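Local structure of 16S rRNA (guanine(1405)-N(7))-methyltransferase (Klebsiella pneumoniae, 6PI9) at residues 118-123 with 171-176; 184-189 with 199-204; 148-153 with 161-166. The protein probably methylates N7 of guanine 1405 in 16S rRNA, using S-adenosyl-L-methionine as donor, and so confers resistance to aminoglycosides. All blocks are in the same frame, centred on the assembly; numbering follows the deposited sequence.

Contact 1 (118-123 with 171-176); sequences LDLACG and EIPAEE. With SAH (S-adenosyl-L-homocysteine), chain B.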
ATOM      1  N   LEU A 118     -17.018 -11.834  14.832  1.00 37.06           N
ATOM      2  CA  LEU A 118     -15.634 -12.182  14.508  1.00 42.23           C
ATOM      3  C   LEU A 118     -15.084 -11.096  13.588  1.00 41.43           C
ATOM      4  O   LEU A 118     -15.733 -10.756  12.621  1.00 42.25           O
ATOM      5  CB  LEU A 118     -15.586 -13.501  13.748  1.00 43.20           C
ATOM      6  CG  LEU A 118     -16.239 -14.713  14.379  1.00 47.41           C
ATOM      7  CD1 LEU A 118     -15.890 -15.917  13.511  1.00 47.04           C
ATOM      8  CD2 LEU A 118     -15.778 -14.875  15.805  1.00 51.18           C
ATOM      9  N   ASP A 119     -13.894 -10.567  13.864  1.00 38.20           N
ATOM     10  CA  ASP A 119     -13.314  -9.525  12.991  1.00 37.96           C
ATOM     11  C   ASP A 119     -12.057 -10.149  12.393  1.00 37.35           C
ATOM     12  O   ASP A 119     -11.051 -10.277  13.084  1.00 36.40           O
ATOM     13  CB  ASP A 119     -13.009  -8.273  13.809  1.00 36.98           C
ATOM     14  CG  ASP A 119     -12.671  -7.077  12.973  1.00 43.99           C
ATOM     15  OD1 ASP A 119     -12.361  -7.226  11.752  1.00 38.28           O
ATOM     16  OD2 ASP A 119     -12.728  -5.959  13.573  1.00 43.54           O
ATOM     17  N   LEU A 120     -12.113 -10.564  11.108  1.00 38.76           N
ATOM     18  CA  LEU A 120     -11.064 -11.415  10.537  1.00 37.79           C
ATOM     19  C   LEU A 120     -10.038 -10.507   9.894  1.00 34.94           C
ATOM     20  O   LEU A 120     -10.414  -9.608   9.136  1.00 34.35           O
ATOM     21  CB  LEU A 120     -11.608 -12.357   9.463  1.00 36.16           C
ATOM     22  CG  LEU A 120     -12.150 -13.721   9.848  1.00 46.35           C
ATOM     23  CD1 LEU A 120     -13.345 -13.504  10.686  1.00 49.70           C
ATOM     24  CD2 LEU A 120     -12.557 -14.471   8.590  1.00 45.17           C
ATOM     25  N   ALA A 121      -8.770 -10.714  10.234  1.00 33.95           N
ATOM     26  CA  ALA A 121      -7.710  -9.810   9.829  1.00 38.07           C
ATOM     27  C   ALA A 121      -8.054  -8.416  10.327  1.00 29.25           C
ATOM     28  O   ALA A 121      -8.182  -7.462   9.574  1.00 34.59           O
ATOM     29  CB  ALA A 121      -7.524  -9.827   8.305  1.00 36.74           C
ATOM     30  N   CYS A 122      -8.183  -8.319  11.656  1.00 33.74           N
ATOM     31  CA  CYS A 122      -8.896  -7.231  12.307  1.00 34.94           C
ATOM     32  C   CYS A 122      -8.115  -5.937  12.350  1.00 35.49           C
ATOM     33  O   CYS A 122      -8.733  -4.880  12.487  1.00 38.82           O
ATOM     34  CB  CYS A 122      -9.274  -7.626  13.750  1.00 32.85           C
ATOM     35  SG  CYS A 122      -7.846  -7.960  14.837  1.00 40.81           S
ATOM     36  N   GLY A 123      -6.788  -5.997  12.211  1.00 36.44           N
ATOM     37  CA  GLY A 123      -5.993  -4.787  12.384  1.00 36.98           C
ATOM     38  C   GLY A 123      -6.318  -4.135  13.705  1.00 41.56           C
ATOM     39  O   GLY A 123      -6.394  -4.799  14.730  1.00 42.94           O
ATOM     40  N   GLU A 171      -5.667 -21.504   8.506  1.00 41.95           N
ATOM     41  CA  GLU A 171      -6.737 -21.799   9.455  1.00 45.56           C
ATOM     42  C   GLU A 171      -8.038 -21.210   8.922  1.00 43.52           C
ATOM     43  O   GLU A 171      -8.046 -20.061   8.495  1.00 38.42           O
ATOM     44  CB  GLU A 171      -6.402 -21.198  10.835  1.00 47.72           C
ATOM     45  CG  GLU A 171      -7.484 -21.394  11.868  1.00 57.18           C
ATOM     46  CD  GLU A 171      -7.286 -20.600  13.181  1.00 59.29           C
ATOM     47  OE1 GLU A 171      -6.203 -20.023  13.462  1.00 54.43           O
ATOM     48  OE2 GLU A 171      -8.245 -20.596  13.963  1.00 57.52           O
ATOM     49  N   ILE A 172      -9.114 -21.975   8.951  1.00 40.31           N
ATOM     50  CA  ILE A 172     -10.460 -21.421   8.741  1.00 45.20           C
ATOM     51  C   ILE A 172     -11.073 -21.280  10.108  1.00 48.17           C
ATOM     52  O   ILE A 172     -11.227 -22.307  10.821  1.00 43.22           O
ATOM     53  CB  ILE A 172     -11.279 -22.323   7.805  1.00 53.76           C
ATOM     54  CG1 ILE A 172     -10.850 -22.036   6.357  1.00 57.22           C
ATOM     55  CG2 ILE A 172     -12.770 -22.062   7.971  1.00 57.55           C
ATOM     56  CD1 ILE A 172     -11.657 -22.790   5.332  1.00 64.83           C
ATOM     57  N   PRO A 173     -11.280 -20.063  10.633  1.00 42.52           N
ATOM     58  CA  PRO A 173     -11.726 -19.900  12.025  1.00 42.56           C
ATOM     59  C   PRO A 173     -12.949 -20.734  12.309  1.00 47.59           C
ATOM     60  O   PRO A 173     -13.927 -20.709  11.540  1.00 48.21           O
ATOM     61  CB  PRO A 173     -12.042 -18.414  12.141  1.00 40.51           C
ATOM     62  CG  PRO A 173     -11.071 -17.764  11.090  1.00 43.05           C
ATOM     63  CD  PRO A 173     -10.987 -18.762   9.971  1.00 42.77           C
ATOM     64  N   ALA A 174     -12.894 -21.470  13.430  1.00 47.75           N
ATOM     65  CA  ALA A 174     -13.944 -22.405  13.811  1.00 45.66           C
ATOM     66  C   ALA A 174     -14.943 -21.820  14.811  1.00 48.55           C
ATOM     67  O   ALA A 174     -15.887 -22.517  15.205  1.00 50.04           O
ATOM     68  CB  ALA A 174     -13.317 -23.679  14.379  1.00 50.41           C
ATOM     69  N   GLU A 175     -14.784 -20.559  15.209  1.00 45.28           N
ATOM     70  CA  GLU A 175     -15.655 -19.983  16.218  1.00 51.43           C
ATOM     71  C   GLU A 175     -17.074 -19.838  15.680  1.00 57.18           C
ATOM     72  O   GLU A 175     -17.290 -19.682  14.467  1.00 59.47           O
ATOM     73  CB  GLU A 175     -15.124 -18.622  16.672  1.00 49.15           C
ATOM     74  CG  GLU A 175     -13.811 -18.744  17.456  1.00 51.58           C
ATOM     75  CD  GLU A 175     -12.571 -18.642  16.571  1.00 50.69           C
ATOM     76  OE1 GLU A 175     -11.465 -18.469  17.133  1.00 49.73           O
ATOM     77  OE2 GLU A 175     -12.707 -18.716  15.322  1.00 48.22           O
ATOM     78  N   GLU A 176     -18.041 -19.918  16.599  1.00 52.98           N
ATOM     79  CA  GLU A 176     -19.431 -19.561  16.347  1.00 56.05           C
ATOM     80  C   GLU A 176     -19.625 -18.072  16.546  1.00 56.36           C
ATOM     81  O   GLU A 176     -19.182 -17.519  17.554  1.00 56.96           O
ATOM     82  CB  GLU A 176     -20.358 -20.262  17.328  1.00 66.46           C
ATOM     83  CG  GLU A 176     -20.291 -21.714  17.268  1.00 76.61           C
ATOM     84  CD  GLU A 176     -21.650 -22.367  17.196  1.00 87.05           C
ATOM     85  OE1 GLU A 176     -21.784 -23.274  16.355  1.00 91.60           O
ATOM     86  OE2 GLU A 176     -22.556 -22.026  18.005  1.00 89.09           O
TER
HETATM   87  N   SAH B 301      -9.957  -5.515   8.508  1.00 31.10           N
HETATM   88  CA  SAH B 301      -9.127  -4.408   9.031  1.00 37.56           C
HETATM   89  CB  SAH B 301      -7.717  -4.482   8.473  1.00 32.30           C
HETATM   90  CG  SAH B 301      -7.566  -4.561   6.926  1.00 33.14           C
HETATM   91  SD  SAH B 301      -5.795  -4.351   6.424  1.00 39.99           S
HETATM   92  C   SAH B 301      -9.751  -3.043   8.682  1.00 42.37           C
HETATM   93  O   SAH B 301     -10.503  -3.004   7.686  1.00 39.26           O
HETATM   94  OXT SAH B 301      -9.485  -2.010   9.328  1.00 39.30           O
HETATM   95  C5' SAH B 301      -5.416  -6.116   6.044  1.00 39.29           C
HETATM   96  C4' SAH B 301      -5.090  -6.965   7.308  1.00 38.86           C
HETATM   97  O4' SAH B 301      -5.016  -8.362   6.946  1.00 37.65           O
HETATM   98  C3' SAH B 301      -3.788  -6.633   8.093  1.00 40.94           C
HETATM   99  O3' SAH B 301      -4.090  -6.349   9.474  1.00 41.88           O
HETATM  100  C2' SAH B 301      -2.936  -7.898   8.003  1.00 38.14           C
HETATM  101  O2' SAH B 301      -2.249  -8.104   9.240  1.00 39.56           O
HETATM  102  C1' SAH B 301      -4.033  -8.956   7.812  1.00 34.99           C
HETATM  103  N9  SAH B 301      -3.603 -10.142   7.096  1.00 32.75           N
HETATM  104  C8  SAH B 301      -2.981 -10.193   5.875  1.00 35.06           C
HETATM  105  N7  SAH B 301      -2.873 -11.508   5.516  1.00 34.29           N
HETATM  106  C5  SAH B 301      -3.371 -12.267   6.544  1.00 32.95           C
HETATM  107  C6  SAH B 301      -3.473 -13.621   6.767  1.00 34.53           C
HETATM  108  N6  SAH B 301      -2.987 -14.517   5.933  1.00 31.44           N
HETATM  109  N1  SAH B 301      -4.128 -14.048   7.910  1.00 30.01           N
HETATM  110  C2  SAH B 301      -4.572 -13.170   8.840  1.00 30.24           C
HETATM  111  N3  SAH B 301      -4.467 -11.817   8.652  1.00 33.28           N
HETATM  112  C4  SAH B 301      -3.865 -11.412   7.499  1.00 30.83           C

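Contact 2 (184-189 with 199-204); sequences KLLPVL and ELLASL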
ATOM      1  N   LYS A 184     -11.650  -5.284   3.825  1.00 28.04           N
ATOM      2  CA  LYS A 184     -10.418  -5.006   3.078  1.00 28.27           C
ATOM      3  C   LYS A 184      -9.463  -6.179   3.151  1.00 28.45           C
ATOM      4  O   LYS A 184      -8.235  -6.030   3.334  1.00 33.03           O
ATOM      5  CB  LYS A 184      -9.771  -3.731   3.620  1.00 28.41           C
ATOM      6  CG  LYS A 184     -10.682  -2.521   3.326  1.00 27.36           C
ATOM      7  CD  LYS A 184     -10.088  -1.255   4.081  1.00 34.99           C
ATOM      8  CE  LYS A 184     -10.950   0.017   3.792  1.00 37.71           C
ATOM      9  NZ  LYS A 184     -10.462   1.125   4.734  1.00 40.18           N
ATOM     10  N   LEU A 185     -10.027  -7.349   3.040  1.00 26.53           N
ATOM     11  CA  LEU A 185      -9.295  -8.584   3.281  1.00 28.35           C
ATOM     12  C   LEU A 185      -9.257  -9.507   2.076  1.00 27.83           C
ATOM     13  O   LEU A 185      -8.216 -10.080   1.782  1.00 28.41           O
ATOM     14  CB  LEU A 185      -9.965  -9.333   4.451  1.00 30.79           C
ATOM     15  CG  LEU A 185      -9.522 -10.800   4.574  1.00 33.36           C
ATOM     16  CD1 LEU A 185      -8.027 -10.873   4.902  1.00 33.74           C
ATOM     17  CD2 LEU A 185     -10.327 -11.441   5.709  1.00 35.03           C
ATOM     18  N   LEU A 186     -10.376  -9.698   1.370  1.00 26.76           N
ATOM     19  CA  LEU A 186     -10.378 -10.768   0.370  1.00 26.08           C
ATOM     20  C   LEU A 186      -9.343 -10.556  -0.739  1.00 26.68           C
ATOM     21  O   LEU A 186      -8.763 -11.565  -1.184  1.00 29.45           O
ATOM     22  CB  LEU A 186     -11.796 -10.929  -0.231  1.00 27.05           C
ATOM     23  CG  LEU A 186     -12.839 -11.473   0.766  1.00 26.84           C
ATOM     24  CD1 LEU A 186     -14.172 -11.862   0.030  1.00 29.67           C
ATOM     25  CD2 LEU A 186     -12.308 -12.665   1.575  1.00 28.83           C
ATOM     26  N   PRO A 187      -9.070  -9.336  -1.244  1.00 27.69           N
ATOM     27  CA  PRO A 187      -8.036  -9.252  -2.299  1.00 32.34           C
ATOM     28  C   PRO A 187      -6.683  -9.686  -1.833  1.00 33.73           C
ATOM     29  O   PRO A 187      -5.981 -10.354  -2.595  1.00 33.28           O
ATOM     30  CB  PRO A 187      -8.012  -7.764  -2.718  1.00 29.50           C
ATOM     31  CG  PRO A 187      -9.429  -7.290  -2.406  1.00 30.42           C
ATOM     32  CD  PRO A 187      -9.834  -8.073  -1.154  1.00 30.63           C
ATOM     33  N   VAL A 188      -6.295  -9.354  -0.603  1.00 29.67           N
ATOM     34  CA  VAL A 188      -4.940  -9.722  -0.217  1.00 34.66           C
ATOM     35  C   VAL A 188      -4.893 -11.194   0.128  1.00 29.68           C
ATOM     36  O   VAL A 188      -3.869 -11.842  -0.045  1.00 32.79           O
ATOM     37  CB  VAL A 188      -4.435  -8.850   0.941  1.00 38.88           C
ATOM     38  CG1 VAL A 188      -5.094  -9.249   2.217  1.00 39.32           C
ATOM     39  CG2 VAL A 188      -2.885  -9.004   1.114  1.00 37.39           C
ATOM     40  N   LEU A 189      -6.003 -11.764   0.609  1.00 26.95           N
ATOM     41  CA  LEU A 189      -5.996 -13.204   0.842  1.00 27.33           C
ATOM     42  C   LEU A 189      -5.900 -13.969  -0.478  1.00 31.03           C
ATOM     43  O   LEU A 189      -5.151 -14.937  -0.586  1.00 33.78           O
ATOM     44  CB  LEU A 189      -7.279 -13.538   1.618  1.00 28.44           C
ATOM     45  CG  LEU A 189      -7.481 -14.870   2.276  1.00 46.10           C
ATOM     46  CD1 LEU A 189      -6.572 -14.895   3.520  1.00 47.07           C
ATOM     47  CD2 LEU A 189      -8.961 -14.901   2.680  1.00 50.59           C
ATOM     48  N   GLU A 199     -13.090 -20.275  -0.301  1.00 35.05           N
ATOM     49  CA  GLU A 199     -13.060 -21.364   0.677  1.00 40.16           C
ATOM     50  C   GLU A 199     -13.377 -20.822   2.072  1.00 42.88           C
ATOM     51  O   GLU A 199     -14.118 -21.440   2.840  1.00 41.80           O
ATOM     52  CB  GLU A 199     -11.690 -22.020   0.635  1.00 42.78           C
ATOM     53  CG  GLU A 199     -11.534 -23.175   1.533  1.00 55.71           C
ATOM     54  CD  GLU A 199     -10.205 -23.880   1.295  1.00 69.75           C
ATOM     55  OE1 GLU A 199     -10.092 -25.031   1.796  1.00 77.58           O
ATOM     56  OE2 GLU A 199      -9.285 -23.282   0.615  1.00 64.32           O
ATOM     57  N   LEU A 200     -12.845 -19.642   2.388  1.00 36.09           N
ATOM     58  CA  LEU A 200     -13.126 -18.999   3.661  1.00 39.25           C
ATOM     59  C   LEU A 200     -14.599 -18.624   3.787  1.00 39.89           C
ATOM     60  O   LEU A 200     -15.238 -18.929   4.797  1.00 38.76           O
ATOM     61  CB  LEU A 200     -12.240 -17.767   3.815  1.00 36.95           C
ATOM     62  CG  LEU A 200     -12.429 -16.900   5.061  1.00 35.70           C
ATOM     63  CD1 LEU A 200     -12.154 -17.755   6.302  1.00 37.60           C
ATOM     64  CD2 LEU A 200     -11.423 -15.683   5.027  1.00 34.68           C
ATOM     65  N   LEU A 201     -15.157 -17.941   2.776  1.00 36.21           N
ATOM     66  CA  LEU A 201     -16.569 -17.548   2.853  1.00 34.59           C
ATOM     67  C   LEU A 201     -17.484 -18.754   3.038  1.00 43.33           C
ATOM     68  O   LEU A 201     -18.451 -18.702   3.815  1.00 44.74           O
ATOM     69  CB  LEU A 201     -16.951 -16.781   1.575  1.00 32.14           C
ATOM     70  CG  LEU A 201     -16.316 -15.412   1.340  1.00 32.74           C
ATOM     71  CD1 LEU A 201     -16.494 -15.038  -0.116  1.00 32.01           C
ATOM     72  CD2 LEU A 201     -16.930 -14.292   2.206  1.00 33.64           C
ATOM     73  N   ALA A 202     -17.214 -19.853   2.325  1.00 41.14           N
ATOM     74  CA  ALA A 202     -18.111 -21.010   2.390  1.00 45.04           C
ATOM     75  C   ALA A 202     -18.051 -21.754   3.725  1.00 44.28           C
ATOM     76  O   ALA A 202     -18.960 -22.544   4.019  1.00 49.25           O
ATOM     77  CB  ALA A 202     -17.792 -21.993   1.259  1.00 46.57           C
ATOM     78  N   SER A 203     -17.015 -21.543   4.531  1.00 42.83           N
ATOM     79  CA  SER A 203     -16.801 -22.352   5.728  1.00 46.69           C
ATOM     80  C   SER A 203     -17.008 -21.615   7.049  1.00 44.23           C
ATOM     81  O   SER A 203     -17.103 -22.286   8.101  1.00 43.47           O
ATOM     82  CB  SER A 203     -15.378 -22.940   5.729  1.00 58.30           C
ATOM     83  OG  SER A 203     -15.169 -23.826   4.639  1.00 65.26           O
ATOM     84  N   LEU A 204     -17.048 -20.277   7.041  1.00 40.78           N
ATOM     85  CA  LEU A 204     -17.278 -19.529   8.274  1.00 42.73           C
ATOM     86  C   LEU A 204     -18.607 -19.914   8.923  1.00 49.26           C
ATOM     87  O   LEU A 204     -19.619 -20.123   8.245  1.00 52.15           O
ATOM     88  CB  LEU A 204     -17.237 -18.027   7.979  1.00 42.63           C
ATOM     89  CG  LEU A 204     -15.819 -17.512   7.774  1.00 40.99           C
ATOM     90  CD1 LEU A 204     -15.853 -16.071   7.240  1.00 35.30           C
ATOM     91  CD2 LEU A 204     -14.948 -17.627   9.057  1.00 43.00           C
TER

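Contact 3 (148-153 with 161-166); sequences RLVNET and TRARAC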
ATOM      1  N   ARG A 148      -2.080  -7.411  20.307  1.00 48.40           N
ATOM      2  CA  ARG A 148      -1.755  -7.001  21.672  1.00 51.88           C
ATOM      3  C   ARG A 148      -2.492  -5.732  22.060  1.00 54.92           C
ATOM      4  O   ARG A 148      -2.988  -5.609  23.186  1.00 57.40           O
ATOM      5  CB  ARG A 148      -0.253  -6.773  21.810  1.00 57.66           C
ATOM      6  CG  ARG A 148       0.518  -8.029  22.114  1.00 69.81           C
ATOM      7  CD  ARG A 148       1.927  -7.972  21.553  1.00 74.91           C
ATOM      8  NE  ARG A 148       2.498  -9.307  21.496  1.00 77.73           N
ATOM      9  CZ  ARG A 148       3.462  -9.668  20.659  1.00 81.98           C
ATOM     10  NH1 ARG A 148       3.937  -8.779  19.776  1.00 82.90           N
ATOM     11  NH2 ARG A 148       3.940 -10.918  20.692  1.00 80.11           N
ATOM     12  N   LEU A 149      -2.526  -4.751  21.147  1.00 54.44           N
ATOM     13  CA  LEU A 149      -3.188  -3.479  21.426  1.00 58.01           C
ATOM     14  C   LEU A 149      -4.675  -3.672  21.662  1.00 57.52           C
ATOM     15  O   LEU A 149      -5.263  -3.048  22.558  1.00 58.63           O
ATOM     16  CB  LEU A 149      -2.971  -2.513  20.265  1.00 58.29           C
ATOM     17  CG  LEU A 149      -1.579  -1.887  20.171  1.00 65.79           C
ATOM     18  CD1 LEU A 149      -1.495  -0.972  18.944  1.00 68.41           C
ATOM     19  CD2 LEU A 149      -1.245  -1.149  21.443  1.00 70.86           C
ATOM     20  N   VAL A 150      -5.293  -4.533  20.860  1.00 52.90           N
ATOM     21  CA  VAL A 150      -6.714  -4.805  21.017  1.00 53.73           C
ATOM     22  C   VAL A 150      -7.007  -5.385  22.392  1.00 54.70           C
ATOM     23  O   VAL A 150      -7.899  -4.914  23.092  1.00 59.27           O
ATOM     24  CB  VAL A 150      -7.188  -5.731  19.900  1.00 46.91           C
ATOM     25  CG1 VAL A 150      -8.571  -6.248  20.232  1.00 45.45           C
ATOM     26  CG2 VAL A 150      -7.180  -4.930  18.597  1.00 39.07           C
ATOM     27  N   ASN A 151      -6.265  -6.420  22.795  1.00 54.56           N
ATOM     28  CA  ASN A 151      -6.518  -7.055  24.090  1.00 54.07           C
ATOM     29  C   ASN A 151      -6.291  -6.088  25.246  1.00 62.06           C
ATOM     30  O   ASN A 151      -7.061  -6.071  26.221  1.00 65.09           O
ATOM     31  CB  ASN A 151      -5.623  -8.293  24.256  1.00 54.00           C
ATOM     32  CG  ASN A 151      -6.125  -9.465  23.462  1.00 47.12           C
ATOM     33  OD1 ASN A 151      -7.329  -9.655  23.385  1.00 47.38           O
ATOM     34  ND2 ASN A 151      -5.218 -10.253  22.856  1.00 42.83           N
ATOM     35  N   GLU A 152      -5.217  -5.303  25.184  1.00 62.57           N
ATOM     36  CA  GLU A 152      -4.933  -4.346  26.250  1.00 68.96           C
ATOM     37  C   GLU A 152      -6.028  -3.292  26.356  1.00 64.84           C
ATOM     38  O   GLU A 152      -6.493  -2.962  27.454  1.00 65.56           O
ATOM     39  CB  GLU A 152      -3.587  -3.679  25.989  1.00 79.65           C
ATOM     40  CG  GLU A 152      -2.418  -4.628  26.124  1.00 89.07           C
ATOM     41  CD  GLU A 152      -1.082  -3.919  26.015  1.00 96.95           C
ATOM     42  OE1 GLU A 152      -0.962  -2.791  26.574  1.00102.21           O
ATOM     43  OE2 GLU A 152      -0.158  -4.495  25.385  1.00 96.51           O
ATOM     44  N   THR A 153      -6.437  -2.731  25.219  1.00 63.66           N
ATOM     45  CA  THR A 153      -7.458  -1.691  25.253  1.00 64.28           C
ATOM     46  C   THR A 153      -8.772  -2.254  25.770  1.00 67.07           C
ATOM     47  O   THR A 153      -9.452  -1.631  26.592  1.00 70.29           O
ATOM     48  CB  THR A 153      -7.629  -1.097  23.849  1.00 65.09           C
ATOM     49  OG1 THR A 153      -6.362  -0.591  23.405  1.00 69.27           O
ATOM     50  CG2 THR A 153      -8.701   0.017  23.830  1.00 61.96           C
ATOM     51  N   THR A 161     -14.556  -7.903  24.174  1.00 50.42           N
ATOM     52  CA  THR A 161     -13.733  -8.030  22.985  1.00 46.32           C
ATOM     53  C   THR A 161     -12.319  -8.496  23.311  1.00 46.50           C
ATOM     54  O   THR A 161     -11.716  -8.063  24.296  1.00 50.56           O
ATOM     55  CB  THR A 161     -13.710  -6.680  22.263  1.00 51.25           C
ATOM     56  OG1 THR A 161     -14.980  -6.483  21.637  1.00 49.84           O
ATOM     57  CG2 THR A 161     -12.664  -6.620  21.165  1.00 47.75           C
ATOM     58  N   ARG A 162     -11.791  -9.365  22.447  1.00 44.90           N
ATOM     59  CA  ARG A 162     -10.444  -9.921  22.580  1.00 43.94           C
ATOM     60  C   ARG A 162      -9.906 -10.117  21.170  1.00 43.04           C
ATOM     61  O   ARG A 162     -10.657 -10.105  20.206  1.00 42.25           O
ATOM     62  CB  ARG A 162     -10.439 -11.264  23.313  1.00 42.03           C
ATOM     63  CG  ARG A 162     -10.789 -11.234  24.813  1.00 45.05           C
ATOM     64  CD  ARG A 162      -9.826 -10.422  25.646  1.00 49.70           C
ATOM     65  NE  ARG A 162     -10.150 -10.472  27.082  1.00 53.34           N
ATOM     66  CZ  ARG A 162     -11.021  -9.656  27.691  1.00 59.18           C
ATOM     67  NH1 ARG A 162     -11.648  -8.716  27.004  1.00 57.87           N
ATOM     68  NH2 ARG A 162     -11.251  -9.761  29.008  1.00 63.13           N
ATOM     69  N   ALA A 163      -8.603 -10.374  21.056  1.00 40.54           N
ATOM     70  CA  ALA A 163      -8.026 -10.737  19.761  1.00 40.06           C
ATOM     71  C   ALA A 163      -7.016 -11.860  19.957  1.00 38.25           C
ATOM     72  O   ALA A 163      -6.485 -12.058  21.052  1.00 40.96           O
ATOM     73  CB  ALA A 163      -7.335  -9.558  19.075  1.00 39.93           C
ATOM     74  N   ARG A 164      -6.751 -12.596  18.873  1.00 36.33           N
ATOM     75  CA  ARG A 164      -5.784 -13.675  18.953  1.00 41.67           C
ATOM     76  C   ARG A 164      -5.068 -13.813  17.621  1.00 39.23           C
ATOM     77  O   ARG A 164      -5.538 -13.362  16.577  1.00 37.69           O
ATOM     78  CB  ARG A 164      -6.466 -14.995  19.295  1.00 40.86           C
ATOM     79  CG  ARG A 164      -7.500 -15.331  18.198  1.00 40.70           C
ATOM     80  CD  ARG A 164      -7.567 -16.793  18.077  1.00 48.03           C
ATOM     81  NE  ARG A 164      -8.545 -17.363  17.156  1.00 46.14           N
ATOM     82  CZ  ARG A 164      -8.243 -18.018  16.042  1.00 45.25           C
ATOM     83  NH1 ARG A 164      -6.963 -18.170  15.649  1.00 43.27           N
ATOM     84  NH2 ARG A 164      -9.228 -18.565  15.344  1.00 44.88           N
ATOM     85  N   ALA A 165      -3.903 -14.441  17.675  1.00 34.62           N
ATOM     86  CA  ALA A 165      -3.170 -14.746  16.438  1.00 33.67           C
ATOM     87  C   ALA A 165      -3.967 -15.641  15.488  1.00 33.70           C
ATOM     88  O   ALA A 165      -4.470 -16.694  15.888  1.00 33.72           O
ATOM     89  CB  ALA A 165      -1.884 -15.457  16.830  1.00 32.81           C
ATOM     90  N   CYS A 166      -3.918 -15.342  14.190  1.00 33.55           N
ATOM     91  CA  CYS A 166      -4.566 -16.250  13.242  1.00 35.79           C
ATOM     92  C   CYS A 166      -3.998 -16.024  11.854  1.00 35.10           C
ATOM     93  O   CYS A 166      -4.075 -14.889  11.377  1.00 36.38           O
ATOM     94  CB  CYS A 166      -6.072 -15.926  13.173  1.00 39.07           C
ATOM     95  SG  CYS A 166      -6.910 -16.880  11.895  1.00 41.35           S
TER

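Contact 1 (118-123 with 171-176)
L118 lays its isobutyl end over the stem of E175: CD2 stands 3.9 Å from E175 CB, while CD1 faces the backbone O of E175 at 4.1 Å. The two side chains cross obliquely. Two residues on, L120 points to the same side of the strand and brings CG to 4.4 Å from CG of the P173 ring, a looser apolar touch. No hydrogen bond spans the two segments, so the loop 171-176 rests on strand side chains. E175 is amphipathic here. Its CB serves the leucine, and a bend at chi2 (91°) turns the carboxylate from L118 toward R164, which forms a salt bridge with OE1.

Past L120 the chain leaves the strand through A121, whose positive phi (57°) marks a sharp turn. The A121 carbonyl O accepts a hydrogen bond from the amino N of S-adenosyl-L-homocysteine at 2.8 Å, and A121 CB lies 3.2 Å from the ribose O4'. G123 follows with its CA 3.8 Å from O3' of the ligand, and its N is hydrogen-bonded to D141. The sequence LDLACG at the end of this strand is consistent with the glycine-containing first motif of class-I-type methyltransferases, which typically holds the cofactor; the leucines thus pack behind a cofactor-binding turn.

Strand 117-120 runs between strands 137-141 and 179-183, bonded to both. The loop covers one face of this region: P173 and E175 also reach strand 137-141, while L120 meets L200 of helix 196-203.

Contact 2 (184-189 with 199-204)
L189 and L200 meet at their CD2 methyls, 3.5 Å apart, which is tighter than ordinary van der Waals contact. The two isobutyl groups stand at about a right angle, so a single methyl from each does the touching. In both, CG lies anti to the backbone N (chi1 -167° in L189, 177° in L200), which stretches the branch across the gap between helices 186-192 and 196-203. Beside this pair, L186 CD1 and L201 CD1 come to 3.9 Å. These two residues have the other conformation, with CG beside the N, and each tip leans inward from a bond that starts along the flank of its helix.

Packing slackens at L185, whose CD2 is 4.4 Å from L200 CD2; this leucine also rests on A121. The outer side of 199-204 is open to solvent at E199 and A202. There S203 OG donates to E199 O at 3.2 Å, turning its hydroxyl back onto its own helix, and L200 O receives both S203 N and L204 N. Away from the leucines on the other segment, P187 packs on V223 of the second subunit.

Helix 225-236 and strand 208-214 cover the L186-L201 pair, and L189 lies near the bound S-adenosyl-L-homocysteine and L168. With five buried leucines and no polar bond between the segments, the association is dispersive and hydrophobic: shape, more than direction, sets how the two helices fit together beside the cofactor pocket.

Contact 3 (148-153 with 161-166)
N151 turns its carboxamide onto the backbone of A163 and grips both of its polar atoms. OD1 accepts from A163 N at 2.8 Å with an N-H...O angle of 158°, and ND2 donates to A163 O, also at 2.8 Å and similarly straight. A163 O lies in the amide plane of N151, but both donors are tilted from the carbonyl planes they address. With CG beside the backbone N and anti to the carbonyl carbon (chi1 -77°), the flat group leaves the flank of the helix and reaches the strand edge. The paired bonds hold its rotation and distinguish the O from the N.

V150 supplies the apolar half. Its CG1, set anti to the backbone N, presses on A163 CB at 3.7 Å and passes T161 CG2 at 4.2 Å. R162 curls around the amide: its CB lies 3.5 Å from N151 OD1, and a fold at chi2 brings CD back to 3.5 Å from the same oxygen. The guanidinium then returns to T161 O, which NH1 meets at 2.8 Å from above the carbonyl plane; NH1 is also bonded to W159 O.

Helix 144-157 runs against strand 162-165 nearly antiparallel (154°), as the connection of a beta-alpha-beta unit starting at strand 137-141. That strand takes the R162 and R164 backbone bonds on the inner side. A163 presents its N and O on the other side, where strand 162-165 is the outermost of the sheet in this chain. The asparagine amide therefore does there what a further strand would do, satisfying both polar atoms of an edge residue while alanine and valine stay in apolar contact.

Following the chain from the N terminus, strand 117-120 comes first, and contact 1 closes a long loop when 171-176 comes back to it. Contact 3 is nested inside that loop and closes a short one of its own, where 161-166 returns to helix 144-157. Contact 2 opens only after contact 1 has closed; 199-204 folds back on 184-189 to close another short loop. Contact 1 touches both others, through E171 with R164 and I172 with S203, whereas contacts 2 and 3 do not meet. Contact 3 ties the edge strand to its helix, contact 1 an inner strand to the loop before 179-183, and contact 2 the two helices between strands 179-183 and 208-214.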